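Local coordinates for protein Abbfa_003403 (Acinetobacter baumannii, PDB 4ZXH) that probably builds and releases a peptide product, as a four-domain nonribosomal peptide synthetase with condensation, adenylation, peptidyl carrier and thioesterase domains, at residues A[512-523]-A[543-554]; A[1082-1091]-A[1303-1314]. One frame throughout, in Å; residues are numbered along the deposited sequence.

Contact 1. Residues A[512-523]-A[543-554]; sequences LGQHIAGIAEYL and LLPAAILGIWAA
Ile516 enters the surface of helix 543-553 as a knob, its side chain lodged in a hole made by Ala546, Leu549, Gly550 and Ala553. CD1 does most of the reaching: its methyl comes to 3.4 Å from Leu549 CB. The other branch, CG2, lies opposite the backbone nitrogen and is thereby turned toward the C-terminal end of the neighbouring helix, 4.1 Å from Ala553 CB. Gly550 marks the narrowest point of the crossing. With no side chain in between, its CA faces Ile516 O at 3.8 Å, and the two helix axes pass 7.6 Å apart at 52°. Ile519 flanks this point, sending CG2 toward Gly550 CA while CD1 runs back over the Ala546 backbone. Ala520 sets its CB 3.7 Å from Gly550 O and meets Ala553 methyl to methyl. Farther along, Leu523 places CD1 against Ile551 CG1 at 3.7 Å, its CG opposite the carbonyl carbon (chi1 -68°). No hydrogen bond joins the helices, so van der Waals packing, largely apolar, holds them together.

Contacts are sparser at the partly exposed residues. Leu543 crosses His515 at about a right angle, CD2 standing obliquely to the imidazole, 4.0 Å from His515 CD2. At the other end, partly exposed Ala554 offers just a methyl to Ala520 O and Leu523 CB.

Helix 543-553 also rests on the sheet through Ala547, Ile548 and Ile551, which touch Leu536, Val534 and Tyr558. It is the connecting helix of a beta-alpha-beta crossover between the adjacent parallel strands 533-537 and 557-560, and its pairing with helix 509-525 through small residues belongs to the layered alpha/beta architecture of an adenylation domain of the ANL superfamily.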
loop_
_atom_site.group_PDB
_atom_site.type_symbol
_atom_site.label_atom_id
_atom_site.label_comp_id
_atom_site.label_asym_id
_atom_site.label_seq_id
_atom_site.Cartn_x
_atom_site.Cartn_y
_atom_site.Cartn_z
ATOM N N LEU A 512 7.249 -57.213 -8.147
ATOM C CA LEU A 512 7.929 -56.034 -8.663
ATOM C C LEU A 512 9.295 -56.408 -9.214
ATOM O O LEU A 512 9.679 -55.961 -10.294
ATOM C CB LEU A 512 8.081 -54.980 -7.566
ATOM C CG LEU A 512 9.039 -53.810 -7.828
ATOM C CD1 LEU A 512 8.579 -52.961 -8.993
ATOM C CD2 LEU A 512 9.202 -52.954 -6.576
ATOM N N GLY A 513 10.021 -57.233 -8.459
ATOM C CA GLY A 513 11.337 -57.691 -8.858
ATOM C C GLY A 513 11.261 -58.449 -10.169
ATOM O O GLY A 513 12.116 -58.298 -11.042
ATOM N N GLN A 514 10.222 -59.263 -10.306
ATOM C CA GLN A 514 9.985 -59.996 -11.536
ATOM C C GLN A 514 9.735 -59.069 -12.732
ATOM O O GLN A 514 10.213 -59.345 -13.835
ATOM C CB GLN A 514 8.815 -60.962 -11.344
ATOM C CG GLN A 514 9.207 -62.233 -10.615
ATOM C CD GLN A 514 8.037 -63.160 -10.329
ATOM O OE1 GLN A 514 6.870 -62.747 -10.308
ATOM N NE2 GLN A 514 8.348 -64.429 -10.102
ATOM N N HIS A 515 8.995 -57.982 -12.520
ATOM C CA HIS A 515 8.781 -56.988 -13.574
ATOM C C HIS A 515 10.045 -56.188 -13.916
ATOM O O HIS A 515 10.253 -55.878 -15.087
ATOM C CB HIS A 515 7.676 -56.005 -13.198
ATOM C CG HIS A 515 6.293 -56.536 -13.396
ATOM N ND1 HIS A 515 5.453 -56.833 -12.342
ATOM C CD2 HIS A 515 5.598 -56.820 -14.524
ATOM C CE1 HIS A 515 4.302 -57.279 -12.814
ATOM N NE2 HIS A 515 4.364 -57.282 -14.134
ATOM N N ILE A 516 10.853 -55.817 -12.910
ATOM C CA ILE A 516 12.132 -55.140 -13.174
ATOM C C ILE A 516 12.926 -55.990 -14.171
ATOM O O ILE A 516 13.394 -55.506 -15.205
ATOM C CB ILE A 516 13.037 -54.948 -11.896
ATOM C CG1 ILE A 516 12.300 -54.340 -10.701
ATOM C CG2 ILE A 516 14.282 -54.116 -12.220
ATOM C CD1 ILE A 516 11.823 -52.985 -10.905
ATOM N N ALA A 517 13.048 -57.269 -13.831
ATOM C CA ALA A 517 13.859 -58.220 -14.556
ATOM C C ALA A 517 13.340 -58.422 -15.978
ATOM O O ALA A 517 14.108 -58.390 -16.943
ATOM C CB ALA A 517 13.896 -59.530 -13.806
ATOM N N GLY A 518 12.031 -58.614 -16.102
ATOM C CA GLY A 518 11.412 -58.884 -17.388
ATOM C C GLY A 518 11.454 -57.704 -18.340
ATOM O O GLY A 518 11.548 -57.881 -19.559
ATOM N N ILE A 519 11.387 -56.496 -17.788
ATOM C CA ILE A 519 11.444 -55.295 -18.607
ATOM C C ILE A 519 12.891 -55.009 -18.995
ATOM O O ILE A 519 13.179 -54.546 -20.103
ATOM C CB ILE A 519 10.825 -54.101 -17.876
ATOM C CG1 ILE A 519 9.326 -54.341 -17.676
ATOM C CG2 ILE A 519 11.029 -52.800 -18.650
ATOM C CD1 ILE A 519 8.637 -53.191 -16.991
ATOM N N ALA A 520 13.814 -55.316 -18.097
ATOM C CA ALA A 520 15.221 -55.135 -18.414
ATOM C C ALA A 520 15.603 -56.071 -19.553
ATOM O O ALA A 520 16.254 -55.672 -20.519
ATOM C CB ALA A 520 16.082 -55.383 -17.193
ATOM N N GLU A 521 15.165 -57.319 -19.448
ATOM C CA GLU A 521 15.508 -58.320 -20.445
ATOM C C GLU A 521 14.806 -58.055 -21.774
ATOM O O GLU A 521 15.397 -58.246 -22.828
ATOM C CB GLU A 521 15.180 -59.721 -19.927
ATOM C CG GLU A 521 15.504 -60.855 -20.897
ATOM C CD GLU A 521 16.968 -60.903 -21.348
ATOM O OE1 GLU A 521 17.847 -60.301 -20.685
ATOM O OE2 GLU A 521 17.235 -61.563 -22.379
ATOM N N TYR A 522 13.562 -57.601 -21.734
ATOM C CA TYR A 522 12.877 -57.219 -22.962
ATOM C C TYR A 522 13.678 -56.154 -23.723
ATOM O O TYR A 522 13.864 -56.249 -24.945
ATOM C CB TYR A 522 11.484 -56.707 -22.639
ATOM C CG TYR A 522 10.547 -56.563 -23.826
ATOM C CD1 TYR A 522 10.246 -57.649 -24.626
ATOM C CD2 TYR A 522 9.907 -55.352 -24.100
ATOM C CE1 TYR A 522 9.369 -57.541 -25.688
ATOM C CE2 TYR A 522 9.023 -55.233 -25.172
ATOM C CZ TYR A 522 8.763 -56.339 -25.958
ATOM O OH TYR A 522 7.895 -56.258 -27.024
ATOM N N LEU A 523 14.172 -55.152 -22.992
ATOM C CA LEU A 523 14.914 -54.062 -23.607
ATOM C C LEU A 523 16.274 -54.544 -24.153
ATOM O O LEU A 523 16.649 -54.226 -25.282
ATOM C CB LEU A 523 15.103 -52.922 -22.602
ATOM C CG LEU A 523 13.851 -52.150 -22.163
ATOM C CD1 LEU A 523 14.136 -51.220 -20.972
ATOM C CD2 LEU A 523 13.292 -51.349 -23.325
ATOM N N LEU A 543 2.783 -50.461 -13.571
ATOM C CA LEU A 543 3.934 -50.711 -14.424
ATOM C C LEU A 543 4.917 -49.538 -14.427
ATOM O O LEU A 543 6.090 -49.727 -14.754
ATOM C CB LEU A 543 3.484 -51.008 -15.862
ATOM C CG LEU A 543 2.863 -52.381 -16.151
ATOM C CD1 LEU A 543 2.158 -52.413 -17.507
ATOM C CD2 LEU A 543 3.921 -53.473 -16.065
ATOM N N LEU A 544 4.449 -48.335 -14.068
ATOM C CA LEU A 544 5.261 -47.118 -14.213
ATOM C C LEU A 544 6.518 -47.147 -13.335
ATOM O O LEU A 544 7.627 -47.008 -13.863
ATOM C CB LEU A 544 4.423 -45.864 -13.934
ATOM C CG LEU A 544 5.096 -44.483 -13.904
ATOM C CD1 LEU A 544 5.946 -44.242 -15.139
ATOM C CD2 LEU A 544 4.022 -43.389 -13.791
ATOM N N PRO A 545 6.373 -47.354 -12.011
ATOM C CA PRO A 545 7.627 -47.481 -11.253
ATOM C C PRO A 545 8.508 -48.596 -11.777
ATOM O O PRO A 545 9.734 -48.446 -11.814
ATOM C CB PRO A 545 7.153 -47.792 -9.828
ATOM C CG PRO A 545 5.787 -47.146 -9.750
ATOM C CD PRO A 545 5.192 -47.359 -11.123
ATOM N N ALA A 546 7.893 -49.700 -12.193
ATOM C CA ALA A 546 8.655 -50.835 -12.720
ATOM C C ALA A 546 9.384 -50.484 -14.033
ATOM O O ALA A 546 10.504 -50.936 -14.271
ATOM C CB ALA A 546 7.741 -52.025 -12.920
ATOM N N ALA A 547 8.765 -49.663 -14.874
ATOM C CA ALA A 547 9.397 -49.259 -16.127
ATOM C C ALA A 547 10.663 -48.449 -15.863
ATOM O O ALA A 547 11.694 -48.681 -16.496
ATOM C CB ALA A 547 8.422 -48.462 -16.989
ATOM N N ILE A 548 10.582 -47.498 -14.934
ATOM C CA ILE A 548 11.747 -46.700 -14.568
ATOM C C ILE A 548 12.905 -47.616 -14.189
ATOM O O ILE A 548 14.005 -47.514 -14.736
ATOM C CB ILE A 548 11.477 -45.763 -13.371
ATOM C CG1 ILE A 548 10.213 -44.912 -13.576
ATOM C CG2 ILE A 548 12.706 -44.927 -13.075
ATOM C CD1 ILE A 548 10.404 -43.617 -14.281
ATOM N N LEU A 549 12.652 -48.521 -13.252
ATOM C CA LEU A 549 13.736 -49.329 -12.711
ATOM C C LEU A 549 14.227 -50.344 -13.722
ATOM O O LEU A 549 15.401 -50.693 -13.722
ATOM C CB LEU A 549 13.297 -50.019 -11.423
ATOM C CG LEU A 549 13.049 -49.069 -10.241
ATOM C CD1 LEU A 549 12.395 -49.771 -9.073
ATOM C CD2 LEU A 549 14.362 -48.453 -9.806
ATOM N N GLY A 550 13.332 -50.804 -14.593
ATOM C CA GLY A 550 13.694 -51.769 -15.622
ATOM C C GLY A 550 14.656 -51.126 -16.596
ATOM O O GLY A 550 15.704 -51.694 -16.918
ATOM N N ILE A 551 14.305 -49.922 -17.044
ATOM C CA ILE A 551 15.151 -49.152 -17.947
ATOM C C ILE A 551 16.519 -48.896 -17.321
ATOM O O ILE A 551 17.552 -49.023 -17.974
ATOM C CB ILE A 551 14.498 -47.823 -18.308
ATOM C CG1 ILE A 551 13.267 -48.057 -19.176
ATOM C CG2 ILE A 551 15.478 -46.941 -19.056
ATOM C CD1 ILE A 551 12.333 -46.868 -19.186
ATOM N N TRP A 552 16.524 -48.545 -16.044
ATOM C CA TRP A 552 17.773 -48.338 -15.342
ATOM C C TRP A 552 18.593 -49.614 -15.263
ATOM O O TRP A 552 19.810 -49.579 -15.396
ATOM C CB TRP A 552 17.516 -47.805 -13.938
ATOM C CG TRP A 552 17.162 -46.360 -13.928
ATOM C CD1 TRP A 552 17.225 -45.486 -14.980
ATOM C CD2 TRP A 552 16.680 -45.609 -12.813
ATOM N NE1 TRP A 552 16.808 -44.242 -14.582
ATOM C CE2 TRP A 552 16.472 -44.294 -13.259
ATOM C CE3 TRP A 552 16.402 -45.927 -11.486
ATOM C CZ2 TRP A 552 16.005 -43.305 -12.421
ATOM C CZ3 TRP A 552 15.929 -44.942 -10.664
ATOM C CH2 TRP A 552 15.729 -43.651 -11.134
ATOM N N ALA A 553 17.927 -50.742 -15.053
ATOM C CA ALA A 553 18.640 -51.992 -14.841
ATOM C C ALA A 553 19.297 -52.477 -16.133
ATOM O O ALA A 553 20.245 -53.265 -16.100
ATOM C CB ALA A 553 17.711 -53.041 -14.292
ATOM N N ALA A 554 18.800 -51.986 -17.264
ATOM C CA ALA A 554 19.391 -52.298 -18.559
ATOM C C ALA A 554 20.483 -51.288 -18.871
ATOM O O ALA A 554 21.041 -51.275 -19.969
ATOM C CB ALA A 554 18.333 -52.303 -19.655
#

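Contact 2. Residues A[1082-1091]-A[1303-1314]; sequences ELSRHLNPNR and AENVVAVAQTID
Asp1314 receives two donors from segment 1082-1091, one on each carboxylate oxygen. The backbone N of Asn1088 approaches OD2 of Asp1314 on the syn side at 2.9 Å. Arg1091 NH2 meets the anti lone pair of Asp1314 OD1 at 3.3 Å, a long salt bridge whose N-H...O angle is nearly straight (166°), with guanidinium and carboxylate nearly coplanar, 13° apart.

Beside this polar end, Leu1087 lays CD2 on Ala1310 CB at 3.8 Å, and Leu1083 points CD1 among Val1306, Val1309, Ala1310 and Ile1313, crossing Val1306 at about a right angle. On the partly exposed side, Val1307 CG2 stands squarely over the His1086 ring, 3.7 Å from the centroid, in a CH-pi contact. Glu1082 touches the helix too, OE2 lying 3.5 Å from Ala1303 CB and CG against Val1306 CG1.

The Glu1082 carboxylate also positions its neighbours: OE2 accepts from His1086 NE2 at the ring edge, fixing the imidazole's rotation under Val1307, while Glu1082 OE1 is bonded to Arg1085 NH1 and bridged to Arg994. Asn1088 OD1 accepts from Asn1090 N, which makes an Asx turn, and also from Asn1090 ND2; this probably steadies the loop just after Asn1088 N. Arg1091 NH2 is tethered to Tyr1317 O as well.

At the Glu1082 end, Arg1085 also bridges to Glu987 on helix 977-990, in the carrier region. On its inner side the 1303-1316 helix sends Val1309 and Ile1313 onto strands 1288-1293 and 1157-1163, as the C-terminal helix does in the alpha/beta-hydrolase fold of thioesterase domains.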
loop_
_atom_site.group_PDB
_atom_site.type_symbol
_atom_site.label_atom_id
_atom_site.label_comp_id
_atom_site.label_asym_id
_atom_site.label_seq_id
_atom_site.Cartn_x
_atom_site.Cartn_y
_atom_site.Cartn_z
ATOM N N GLU A 1082 -24.719 23.400 -13.225
ATOM C CA GLU A 1082 -24.112 23.766 -14.496
ATOM C C GLU A 1082 -24.359 25.255 -14.777
ATOM O O GLU A 1082 -23.442 25.958 -15.214
ATOM C CB GLU A 1082 -24.628 22.881 -15.634
ATOM C CG GLU A 1082 -24.005 23.163 -16.991
ATOM C CD GLU A 1082 -22.464 22.911 -17.064
ATOM O OE1 GLU A 1082 -21.928 21.967 -16.436
ATOM O OE2 GLU A 1082 -21.776 23.682 -17.761
ATOM N N LEU A 1083 -25.565 25.744 -14.483
ATOM C CA LEU A 1083 -25.873 27.169 -14.636
ATOM C C LEU A 1083 -24.906 28.056 -13.852
ATOM O O LEU A 1083 -24.452 29.090 -14.353
ATOM C CB LEU A 1083 -27.299 27.472 -14.189
ATOM C CG LEU A 1083 -27.682 28.952 -14.104
ATOM C CD1 LEU A 1083 -27.865 29.588 -15.485
ATOM C CD2 LEU A 1083 -28.918 29.128 -13.238
ATOM N N SER A 1084 -24.582 27.638 -12.629
ATOM C CA SER A 1084 -23.726 28.419 -11.752
ATOM C C SER A 1084 -22.307 28.548 -12.331
ATOM O O SER A 1084 -21.613 29.530 -12.061
ATOM C CB SER A 1084 -23.678 27.791 -10.365
ATOM O OG SER A 1084 -22.598 26.871 -10.263
ATOM N N ARG A 1085 -21.884 27.572 -13.136
ATOM C CA ARG A 1085 -20.521 27.573 -13.662
ATOM C C ARG A 1085 -20.331 28.678 -14.695
ATOM O O ARG A 1085 -19.217 29.076 -14.970
ATOM C CB ARG A 1085 -20.163 26.202 -14.258
ATOM C CG ARG A 1085 -20.277 25.060 -13.234
ATOM C CD ARG A 1085 -19.809 23.717 -13.734
ATOM N NE ARG A 1085 -19.909 22.709 -12.668
ATOM C CZ ARG A 1085 -20.809 21.718 -12.620
ATOM N NH1 ARG A 1085 -21.712 21.571 -13.578
ATOM N NH2 ARG A 1085 -20.813 20.866 -11.606
ATOM N N HIS A 1086 -21.421 29.211 -15.232
ATOM C CA HIS A 1086 -21.306 30.231 -16.267
ATOM C C HIS A 1086 -21.830 31.585 -15.852
ATOM O O HIS A 1086 -21.751 32.536 -16.629
ATOM C CB HIS A 1086 -22.035 29.773 -17.529
ATOM C CG HIS A 1086 -21.668 28.388 -17.946
ATOM N ND1 HIS A 1086 -20.474 28.095 -18.567
ATOM C CD2 HIS A 1086 -22.312 27.210 -17.786
ATOM C CE1 HIS A 1086 -20.404 26.793 -18.785
ATOM N NE2 HIS A 1086 -21.507 26.235 -18.322
ATOM N N LEU A 1087 -22.389 31.679 -14.645
ATOM C CA LEU A 1087 -22.771 32.980 -14.121
ATOM C C LEU A 1087 -21.521 33.753 -13.696
ATOM O O LEU A 1087 -20.482 33.175 -13.355
ATOM C CB LEU A 1087 -23.762 32.849 -12.966
ATOM C CG LEU A 1087 -25.227 32.642 -13.400
ATOM C CD1 LEU A 1087 -26.165 32.362 -12.222
ATOM C CD2 LEU A 1087 -25.759 33.806 -14.209
ATOM N N ASN A 1088 -21.622 35.069 -13.787
ATOM C CA ASN A 1088 -20.583 35.980 -13.327
ATOM C C ASN A 1088 -20.178 35.617 -11.903
ATOM O O ASN A 1088 -20.980 35.695 -10.986
ATOM C CB ASN A 1088 -21.103 37.417 -13.425
ATOM C CG ASN A 1088 -20.127 38.448 -12.914
ATOM O OD1 ASN A 1088 -19.100 38.126 -12.319
ATOM N ND2 ASN A 1088 -20.463 39.717 -13.129
ATOM N N PRO A 1089 -18.924 35.196 -11.720
ATOM C CA PRO A 1089 -18.448 34.705 -10.416
ATOM C C PRO A 1089 -18.486 35.734 -9.263
ATOM O O PRO A 1089 -18.250 35.347 -8.118
ATOM C CB PRO A 1089 -17.002 34.288 -10.713
ATOM C CG PRO A 1089 -16.629 35.036 -11.977
ATOM C CD PRO A 1089 -17.892 35.096 -12.765
ATOM N N ASN A 1090 -18.759 37.005 -9.549
ATOM C CA ASN A 1090 -18.858 38.005 -8.492
ATOM C C ASN A 1090 -20.228 38.044 -7.809
ATOM O O ASN A 1090 -20.428 38.782 -6.851
ATOM C CB ASN A 1090 -18.523 39.387 -9.035
ATOM C CG ASN A 1090 -17.060 39.536 -9.340
ATOM O OD1 ASN A 1090 -16.234 39.643 -8.429
ATOM N ND2 ASN A 1090 -16.719 39.532 -10.623
ATOM N N ARG A 1091 -21.163 37.248 -8.305
ATOM C CA ARG A 1091 -22.475 37.153 -7.696
ATOM C C ARG A 1091 -22.567 35.888 -6.855
ATOM O O ARG A 1091 -22.366 34.777 -7.359
ATOM C CB ARG A 1091 -23.591 37.159 -8.756
ATOM C CG ARG A 1091 -24.985 37.485 -8.192
ATOM C CD ARG A 1091 -26.074 37.106 -9.163
ATOM N NE ARG A 1091 -25.857 37.685 -10.485
ATOM C CZ ARG A 1091 -26.388 38.834 -10.875
ATOM N NH1 ARG A 1091 -27.165 39.528 -10.040
ATOM N NH2 ARG A 1091 -26.147 39.289 -12.095
ATOM N N ALA A 1303 -25.309 21.995 -20.211
ATOM C CA ALA A 1303 -24.137 22.781 -20.572
ATOM C C ALA A 1303 -24.238 23.506 -21.924
ATOM O O ALA A 1303 -23.990 24.709 -21.987
ATOM C CB ALA A 1303 -22.918 21.887 -20.547
ATOM N N GLU A 1304 -24.609 22.803 -22.994
ATOM C CA GLU A 1304 -24.650 23.435 -24.319
ATOM C C GLU A 1304 -25.588 24.649 -24.338
ATOM O O GLU A 1304 -25.238 25.709 -24.849
ATOM C CB GLU A 1304 -25.068 22.418 -25.377
ATOM C CG GLU A 1304 -25.286 23.010 -26.767
ATOM C CD GLU A 1304 -25.471 21.956 -27.876
ATOM O OE1 GLU A 1304 -25.612 20.751 -27.556
ATOM O OE2 GLU A 1304 -25.464 22.344 -29.074
ATOM N N ASN A 1305 -26.764 24.521 -23.730
ATOM C CA ASN A 1305 -27.750 25.584 -23.834
ATOM C C ASN A 1305 -27.762 26.544 -22.659
ATOM O O ASN A 1305 -28.284 27.654 -22.761
ATOM C CB ASN A 1305 -29.152 25.002 -24.008
ATOM C CG ASN A 1305 -29.225 23.968 -25.107
ATOM O OD1 ASN A 1305 -29.022 24.266 -26.294
ATOM N ND2 ASN A 1305 -29.536 22.739 -24.722
ATOM N N VAL A 1306 -27.190 26.145 -21.540
ATOM C CA VAL A 1306 -27.396 26.945 -20.348
ATOM C C VAL A 1306 -26.428 28.133 -20.289
ATOM O O VAL A 1306 -26.658 29.094 -19.562
ATOM C CB VAL A 1306 -27.289 26.079 -19.071
ATOM C CG1 VAL A 1306 -25.832 25.864 -18.669
ATOM C CG2 VAL A 1306 -28.095 26.715 -17.951
ATOM N N VAL A 1307 -25.363 28.097 -21.074
ATOM C CA VAL A 1307 -24.471 29.250 -21.127
ATOM C C VAL A 1307 -25.207 30.499 -21.589
ATOM O O VAL A 1307 -25.050 31.565 -20.999
ATOM C CB VAL A 1307 -23.267 29.018 -22.065
ATOM C CG1 VAL A 1307 -22.308 30.205 -21.973
ATOM C CG2 VAL A 1307 -22.565 27.704 -21.720
ATOM N N ALA A 1308 -26.007 30.368 -22.644
ATOM C CA ALA A 1308 -26.763 31.496 -23.173
ATOM C C ALA A 1308 -27.780 31.978 -22.137
ATOM O O ALA A 1308 -28.139 33.154 -22.093
ATOM C CB ALA A 1308 -27.444 31.121 -24.473
ATOM N N VAL A 1309 -28.217 31.072 -21.276
ATOM C CA VAL A 1309 -29.129 31.443 -20.194
ATOM C C VAL A 1309 -28.429 32.323 -19.166
ATOM O O VAL A 1309 -28.947 33.369 -18.785
ATOM C CB VAL A 1309 -29.700 30.202 -19.496
ATOM C CG1 VAL A 1309 -30.529 30.610 -18.304
ATOM C CG2 VAL A 1309 -30.504 29.380 -20.485
ATOM N N ALA A 1310 -27.249 31.893 -18.727
ATOM C CA ALA A 1310 -26.441 32.668 -17.785
ATOM C C ALA A 1310 -26.168 34.054 -18.322
ATOM O O ALA A 1310 -26.331 35.048 -17.601
ATOM C CB ALA A 1310 -25.112 31.959 -17.480
ATOM N N GLN A 1311 -25.754 34.120 -19.587
ATOM C CA GLN A 1311 -25.460 35.405 -20.215
ATOM C C GLN A 1311 -26.688 36.299 -20.204
ATOM O O GLN A 1311 -26.575 37.493 -19.969
ATOM C CB GLN A 1311 -24.965 35.206 -21.640
ATOM C CG GLN A 1311 -23.528 34.726 -21.747
ATOM C CD GLN A 1311 -22.538 35.844 -21.544
ATOM O OE1 GLN A 1311 -21.898 35.932 -20.505
ATOM N NE2 GLN A 1311 -22.416 36.715 -22.536
ATOM N N THR A 1312 -27.862 35.717 -20.440
ATOM C CA THR A 1312 -29.097 36.495 -20.470
ATOM C C THR A 1312 -29.386 37.077 -19.101
ATOM O O THR A 1312 -29.737 38.249 -18.981
ATOM C CB THR A 1312 -30.277 35.653 -20.923
ATOM O OG1 THR A 1312 -30.097 35.293 -22.299
ATOM C CG2 THR A 1312 -31.551 36.427 -20.780
ATOM N N ILE A 1313 -29.208 36.258 -18.069
ATOM C CA ILE A 1313 -29.402 36.702 -16.693
ATOM C C ILE A 1313 -28.427 37.809 -16.349
ATOM O O ILE A 1313 -28.821 38.827 -15.784
ATOM C CB ILE A 1313 -29.225 35.551 -15.683
ATOM C CG1 ILE A 1313 -30.327 34.514 -15.857
ATOM C CG2 ILE A 1313 -29.187 36.068 -14.243
ATOM C CD1 ILE A 1313 -30.178 33.322 -14.943
ATOM N N ASP A 1314 -27.157 37.625 -16.704
ATOM C CA ASP A 1314 -26.134 38.618 -16.372
ATOM C C ASP A 1314 -26.315 39.943 -17.131
ATOM O O ASP A 1314 -26.055 41.022 -16.583
ATOM C CB ASP A 1314 -24.736 38.051 -16.621
ATOM C CG ASP A 1314 -24.248 37.150 -15.471
ATOM O OD1 ASP A 1314 -24.713 37.317 -14.310
ATOM O OD2 ASP A 1314 -23.387 36.272 -15.733
#

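The two contacts lie in different domains, the adenylation and thioesterase regions, with centres 92 Å apart on opposite sides of the chain's centre, and they share no element. Both pair helices at 52°, yet their chemistry differs. Contact 1 is mostly buried: it joins helices close in the sequence by largely apolar packing, without a hydrogen bond across it, and its axes come nearer together. Contact 2 is only partly buried and sets a helix and its following loop against a helix more than 200 residues away; the loop supplies the polar bonds to a carboxylate. In contact 1 helix 543-553 lies on a parallel sheet; in contact 2 both segments touch a mainly parallel one.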